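Local coordinates for protein novel antigen receptor (Ginglymostoma cirratum, PDB 4Q97) that forms the first constant domain of the shark heavy-chain-only antibody IgNAR, an immunoglobulin C1-set domain that probably helps link antigen-binding and effector parts, at residues Tyr38-Thr51 against Glu83-His96. Sequence-based numbering, arbitrary orientation.
Sequences YYPENIAVSWQKNT and EWSRGSVYSCQVSH
Lys49 runs alongside the Tyr90 ring, its neighbour in a non-hydrogen-bonded pair of two antiparallel strands. Its CB and CG lie against the ring, with Lys49 CG 3.6 Å from Tyr90 CE1. CD passes Tyr90 OH, and Lys49 CE sits 3.2 Å from Ser88 OG. With CG anti to the backbone N (chi1 180°) and the chain extended beyond it, NZ reaches Glu83 and forms a salt bridge. The modelled 2.5 Å between Lys49 NZ and Glu83 OE2 is very short, and its exact value is doubtful. Ser88 OG and Tyr90 OH both donate to Glu83 O, from opposite faces of its plane. Beside them Asn50 bonds twice to Val89: its N donates to Val89 O, and Asn50 OD1 accepts from Val89 N at 2.7 Å.

At the far end His96 bridges the 39-42 turn, which contains a cis peptide before Pro40. His96 ND1 donates to Asn42 O at 2.9 Å. NE2 donates to Tyr39 O, approaching from above the carbonyl plane. Midway, Cys92 CB lies over the centre of the Trp47 six-membered ring, 3.9 Å from its centroid.

This is the disulfide and tryptophan core of an immunoglobulin sandwich. Cys92 forms the disulfide with Cys33 of strand 28-38, and Trp47 NE1 hydrogen-bonds to Ser75 OG of strand 71-80; both strands belong to the opposing sheet. Strands 44-49 and 89-96 are the central pair of their own sheet, flanked by 52-53 and 101-108.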
loop_
_atom_site.group_PDB
_atom_site.type_symbol
_atom_site.label_atom_id
_atom_site.label_comp_id
_atom_site.label_asym_id
_atom_site.label_seq_id
_atom_site.Cartn_x
_atom_site.Cartn_y
_atom_site.Cartn_z
ATOM N N TYR A 38 3.634 13.779 2.668
ATOM C CA TYR A 38 3.473 14.634 3.831
ATOM C C TYR A 38 4.804 14.923 4.521
ATOM O O TYR A 38 5.705 14.076 4.561
ATOM C CB TYR A 38 2.456 14.038 4.813
ATOM C CG TYR A 38 2.832 12.674 5.345
ATOM C CD1 TYR A 38 3.489 12.543 6.563
ATOM C CD2 TYR A 38 2.525 11.513 4.635
ATOM C CE1 TYR A 38 3.841 11.296 7.055
ATOM C CE2 TYR A 38 2.875 10.260 5.123
ATOM C CZ TYR A 38 3.537 10.161 6.331
ATOM O OH TYR A 38 3.889 8.928 6.831
ATOM N N TYR A 39 4.913 16.141 5.039
ATOM C CA TYR A 39 6.058 16.581 5.824
ATOM C C TYR A 39 5.537 17.563 6.872
ATOM O O TYR A 39 4.752 18.452 6.529
ATOM C CB TYR A 39 7.102 17.271 4.938
ATOM C CG TYR A 39 8.381 17.591 5.676
ATOM C CD1 TYR A 39 9.450 16.702 5.663
ATOM C CD2 TYR A 39 8.512 18.769 6.413
ATOM C CE1 TYR A 39 10.618 16.979 6.350
ATOM C CE2 TYR A 39 9.677 19.052 7.111
ATOM C CZ TYR A 39 10.727 18.151 7.070
ATOM O OH TYR A 39 11.894 18.414 7.743
ATOM N N PRO A 40 5.939 17.403 8.154
ATOM C CA PRO A 40 6.758 16.363 8.799
ATOM C C PRO A 40 6.066 14.996 8.828
ATOM O O PRO A 40 4.982 14.845 8.265
ATOM C CB PRO A 40 6.923 16.890 10.233
ATOM C CG PRO A 40 6.670 18.351 10.145
ATOM C CD PRO A 40 5.599 18.473 9.108
ATOM N N GLU A 41 6.690 14.017 9.479
ATOM C CA GLU A 41 6.164 12.648 9.519
ATOM C C GLU A 41 4.875 12.483 10.346
ATOM O O GLU A 41 3.989 11.729 9.958
ATOM C CB GLU A 41 7.252 11.665 9.977
ATOM C CG GLU A 41 7.691 11.824 11.421
ATOM C CD GLU A 41 9.198 11.761 11.577
ATOM O OE1 GLU A 41 9.803 12.826 11.816
ATOM O OE2 GLU A 41 9.775 10.658 11.447
ATOM N N ASN A 42 4.784 13.194 11.471
ATOM C CA ASN A 42 3.625 13.147 12.374
ATOM C C ASN A 42 2.242 13.062 11.729
ATOM O O ASN A 42 1.716 14.056 11.231
ATOM C CB ASN A 42 3.657 14.335 13.339
ATOM C CG ASN A 42 4.158 13.954 14.717
ATOM O OD1 ASN A 42 3.479 14.183 15.721
ATOM N ND2 ASN A 42 5.345 13.357 14.775
ATOM N N ILE A 43 1.660 11.867 11.761
ATOM C CA ILE A 43 0.285 11.651 11.314
ATOM C C ILE A 43 -0.497 10.779 12.293
ATOM O O ILE A 43 0.092 9.997 13.047
ATOM C CB ILE A 43 0.224 11.000 9.913
ATOM C CG1 ILE A 43 1.280 9.892 9.791
ATOM C CG2 ILE A 43 0.375 12.058 8.819
ATOM C CD1 ILE A 43 1.145 9.029 8.556
ATOM N N ALA A 44 -1.820 10.926 12.279
ATOM C CA ALA A 44 -2.720 10.010 12.982
ATOM C C ALA A 44 -3.621 9.306 11.968
ATOM O O ALA A 44 -4.268 9.963 11.144
ATOM C CB ALA A 44 -3.554 10.757 14.013
ATOM N N VAL A 45 -3.641 7.973 12.020
ATOM C CA VAL A 45 -4.472 7.161 11.124
ATOM C C VAL A 45 -5.557 6.439 11.914
ATOM O O VAL A 45 -5.288 5.859 12.967
ATOM C CB VAL A 45 -3.653 6.097 10.351
ATOM C CG1 VAL A 45 -4.475 5.506 9.209
ATOM C CG2 VAL A 45 -2.357 6.682 9.819
ATOM N N SER A 46 -6.777 6.469 11.388
ATOM C CA SER A 46 -7.908 5.780 12.009
ATOM C C SER A 46 -8.904 5.278 10.967
ATOM O O SER A 46 -9.237 5.986 10.014
ATOM C CB SER A 46 -8.610 6.680 13.025
ATOM O OG SER A 46 -9.018 7.892 12.424
ATOM N N TRP A 47 -9.365 4.047 11.169
ATOM C CA TRP A 47 -10.291 3.384 10.268
ATOM C C TRP A 47 -11.701 3.410 10.816
ATOM O O TRP A 47 -11.902 3.346 12.032
ATOM C CB TRP A 47 -9.882 1.929 10.093
ATOM C CG TRP A 47 -8.657 1.729 9.284
ATOM C CD1 TRP A 47 -7.371 1.691 9.739
ATOM C CD2 TRP A 47 -8.591 1.524 7.868
ATOM N NE1 TRP A 47 -6.506 1.475 8.692
ATOM C CE2 TRP A 47 -7.229 1.368 7.532
ATOM C CE3 TRP A 47 -9.552 1.457 6.850
ATOM C CZ2 TRP A 47 -6.799 1.147 6.215
ATOM C CZ3 TRP A 47 -9.122 1.235 5.540
ATOM C CH2 TRP A 47 -7.756 1.084 5.238
ATOM N N GLN A 48 -12.672 3.488 9.908
ATOM C CA GLN A 48 -14.088 3.374 10.252
ATOM C C GLN A 48 -14.819 2.415 9.324
ATOM O O GLN A 48 -14.422 2.225 8.173
ATOM C CB GLN A 48 -14.791 4.733 10.202
ATOM C CG GLN A 48 -14.650 5.570 11.461
ATOM C CD GLN A 48 -13.833 6.826 11.248
ATOM O OE1 GLN A 48 -14.206 7.898 11.725
ATOM N NE2 GLN A 48 -12.721 6.708 10.524
ATOM N N LYS A 49 -15.879 1.807 9.850
ATOM C CA LYS A 49 -16.840 1.053 9.056
ATOM C C LYS A 49 -18.239 1.629 9.283
ATOM O O LYS A 49 -18.672 1.777 10.431
ATOM C CB LYS A 49 -16.816 -0.430 9.438
ATOM C CG LYS A 49 -17.799 -1.286 8.654
ATOM C CD LYS A 49 -18.071 -2.600 9.363
ATOM C CE LYS A 49 -19.381 -3.204 8.889
ATOM N NZ LYS A 49 -19.899 -4.210 9.855
ATOM N N ASN A 50 -18.934 1.953 8.194
ATOM C CA ASN A 50 -20.314 2.461 8.251
ATOM C C ASN A 50 -20.557 3.537 9.308
ATOM O O ASN A 50 -21.478 3.413 10.118
ATOM C CB ASN A 50 -21.311 1.306 8.447
ATOM C CG ASN A 50 -21.920 0.828 7.144
ATOM O OD1 ASN A 50 -21.211 0.495 6.199
ATOM N ND2 ASN A 50 -23.248 0.782 7.096
ATOM N N THR A 51 -19.734 4.588 9.286
ATOM C CA THR A 51 -19.739 5.655 10.304
ATOM C C THR A 51 -18.867 5.282 11.507
ATOM O O THR A 51 -17.993 6.052 11.910
ATOM C CB THR A 51 -21.166 6.017 10.800
ATOM O OG1 THR A 51 -22.033 6.243 9.681
ATOM C CG2 THR A 51 -21.151 7.259 11.692
ATOM N N GLU A 83 -18.099 -9.218 5.467
ATOM C CA GLU A 83 -18.327 -7.821 5.815
ATOM C C GLU A 83 -18.135 -6.851 4.647
ATOM O O GLU A 83 -18.319 -5.644 4.804
ATOM C CB GLU A 83 -17.400 -7.438 6.971
ATOM C CG GLU A 83 -17.774 -8.068 8.302
ATOM C CD GLU A 83 -18.755 -7.220 9.084
ATOM O OE1 GLU A 83 -19.898 -7.676 9.312
ATOM O OE2 GLU A 83 -18.377 -6.091 9.463
ATOM N N TRP A 84 -17.779 -7.378 3.479
ATOM C CA TRP A 84 -17.468 -6.538 2.327
ATOM C C TRP A 84 -18.676 -6.215 1.439
ATOM O O TRP A 84 -18.772 -5.101 0.933
ATOM C CB TRP A 84 -16.303 -7.131 1.517
ATOM C CG TRP A 84 -15.927 -6.357 0.274
ATOM C CD1 TRP A 84 -16.006 -6.798 -1.017
ATOM C CD2 TRP A 84 -15.414 -5.014 0.208
ATOM N NE1 TRP A 84 -15.578 -5.819 -1.884
ATOM C CE2 TRP A 84 -15.211 -4.713 -1.161
ATOM C CE3 TRP A 84 -15.109 -4.036 1.169
ATOM C CZ2 TRP A 84 -14.712 -3.476 -1.593
ATOM C CZ3 TRP A 84 -14.617 -2.802 0.735
ATOM C CH2 TRP A 84 -14.423 -2.538 -0.634
ATOM N N SER A 85 -19.597 -7.162 1.261
ATOM C CA SER A 85 -20.801 -6.891 0.455
ATOM C C SER A 85 -22.088 -6.658 1.250
ATOM O O SER A 85 -23.187 -6.682 0.686
ATOM C CB SER A 85 -21.020 -7.947 -0.631
ATOM O OG SER A 85 -20.471 -7.515 -1.863
ATOM N N ARG A 86 -21.945 -6.415 2.553
ATOM C CA ARG A 86 -23.050 -5.905 3.363
ATOM C C ARG A 86 -23.323 -4.451 2.977
ATOM O O ARG A 86 -24.017 -3.724 3.694
ATOM C CB ARG A 86 -22.714 -5.997 4.855
ATOM C CG ARG A 86 -22.692 -7.409 5.416
ATOM C CD ARG A 86 -22.105 -7.427 6.819
ATOM N NE ARG A 86 -23.124 -7.398 7.868
ATOM C CZ ARG A 86 -23.562 -8.473 8.519
ATOM N NH1 ARG A 86 -24.489 -8.350 9.460
ATOM N NH2 ARG A 86 -23.072 -9.673 8.233
ATOM N N GLY A 87 -22.769 -4.038 1.835
ATOM C CA GLY A 87 -22.794 -2.644 1.412
ATOM C C GLY A 87 -22.150 -1.777 2.474
ATOM O O GLY A 87 -22.581 -0.647 2.705
ATOM N N SER A 88 -21.134 -2.331 3.138
ATOM C CA SER A 88 -20.382 -1.623 4.167
ATOM C C SER A 88 -19.508 -0.549 3.534
ATOM O O SER A 88 -18.946 -0.752 2.455
ATOM C CB SER A 88 -19.498 -2.588 4.969
ATOM O OG SER A 88 -20.256 -3.443 5.811
ATOM N N VAL A 89 -19.418 0.597 4.200
ATOM C CA VAL A 89 -18.485 1.641 3.797
ATOM C C VAL A 89 -17.311 1.646 4.754
ATOM O O VAL A 89 -17.480 1.775 5.964
ATOM C CB VAL A 89 -19.128 3.051 3.736
ATOM C CG1 VAL A 89 -19.840 3.411 5.034
ATOM C CG2 VAL A 89 -18.087 4.106 3.381
ATOM N N TYR A 90 -16.118 1.492 4.200
ATOM C CA TYR A 90 -14.917 1.620 4.992
ATOM C C TYR A 90 -14.223 2.923 4.648
ATOM O O TYR A 90 -14.119 3.299 3.477
ATOM C CB TYR A 90 -13.993 0.431 4.763
ATOM C CG TYR A 90 -14.558 -0.877 5.265
ATOM C CD1 TYR A 90 -14.334 -1.295 6.574
ATOM C CD2 TYR A 90 -15.318 -1.695 4.432
ATOM C CE1 TYR A 90 -14.848 -2.493 7.040
ATOM C CE2 TYR A 90 -15.839 -2.894 4.890
ATOM C CZ TYR A 90 -15.600 -3.287 6.195
ATOM O OH TYR A 90 -16.109 -4.476 6.661
ATOM N N SER A 91 -13.777 3.617 5.685
ATOM C CA SER A 91 -13.040 4.855 5.522
ATOM C C SER A 91 -11.801 4.824 6.404
ATOM O O SER A 91 -11.835 4.283 7.508
ATOM C CB SER A 91 -13.925 6.061 5.868
ATOM O OG SER A 91 -14.335 6.042 7.231
ATOM N N CYS A 92 -10.697 5.361 5.890
ATOM C CA CYS A 92 -9.568 5.727 6.732
ATOM C C CYS A 92 -9.507 7.249 6.805
ATOM O O CYS A 92 -9.898 7.960 5.865
ATOM C CB CYS A 92 -8.239 5.144 6.223
ATOM S SG CYS A 92 -7.669 5.863 4.670
ATOM N N GLN A 93 -9.019 7.732 7.939
ATOM C CA GLN A 93 -8.960 9.144 8.231
ATOM C C GLN A 93 -7.520 9.478 8.612
ATOM O O GLN A 93 -6.915 8.793 9.444
ATOM C CB GLN A 93 -9.953 9.478 9.350
ATOM C CG GLN A 93 -10.147 10.962 9.618
ATOM C CD GLN A 93 -11.610 11.365 9.756
ATOM O OE1 GLN A 93 -12.460 10.567 10.156
ATOM N NE2 GLN A 93 -11.907 12.616 9.421
ATOM N N VAL A 94 -6.972 10.512 7.977
ATOM C CA VAL A 94 -5.578 10.910 8.185
ATOM C C VAL A 94 -5.456 12.331 8.748
ATOM O O VAL A 94 -5.972 13.296 8.168
ATOM C CB VAL A 94 -4.744 10.795 6.890
ATOM C CG1 VAL A 94 -3.264 10.995 7.203
ATOM C CG2 VAL A 94 -4.973 9.449 6.210
ATOM N N SER A 95 -4.760 12.444 9.876
ATOM C CA SER A 95 -4.555 13.722 10.547
ATOM C C SER A 95 -3.109 14.165 10.492
ATOM O O SER A 95 -2.198 13.377 10.748
ATOM C CB SER A 95 -5.012 13.657 12.006
ATOM O OG SER A 95 -6.043 14.594 12.250
ATOM N N HIS A 96 -2.915 15.439 10.168
ATOM C CA HIS A 96 -1.593 16.032 10.055
ATOM C C HIS A 96 -1.645 17.409 10.704
ATOM O O HIS A 96 -2.055 18.389 10.083
ATOM C CB HIS A 96 -1.179 16.109 8.582
ATOM C CG HIS A 96 0.271 16.421 8.369
ATOM N ND1 HIS A 96 1.284 15.643 8.885
ATOM C CD2 HIS A 96 0.876 17.415 7.679
ATOM C CE1 HIS A 96 2.450 16.154 8.533
ATOM N NE2 HIS A 96 2.229 17.229 7.799
#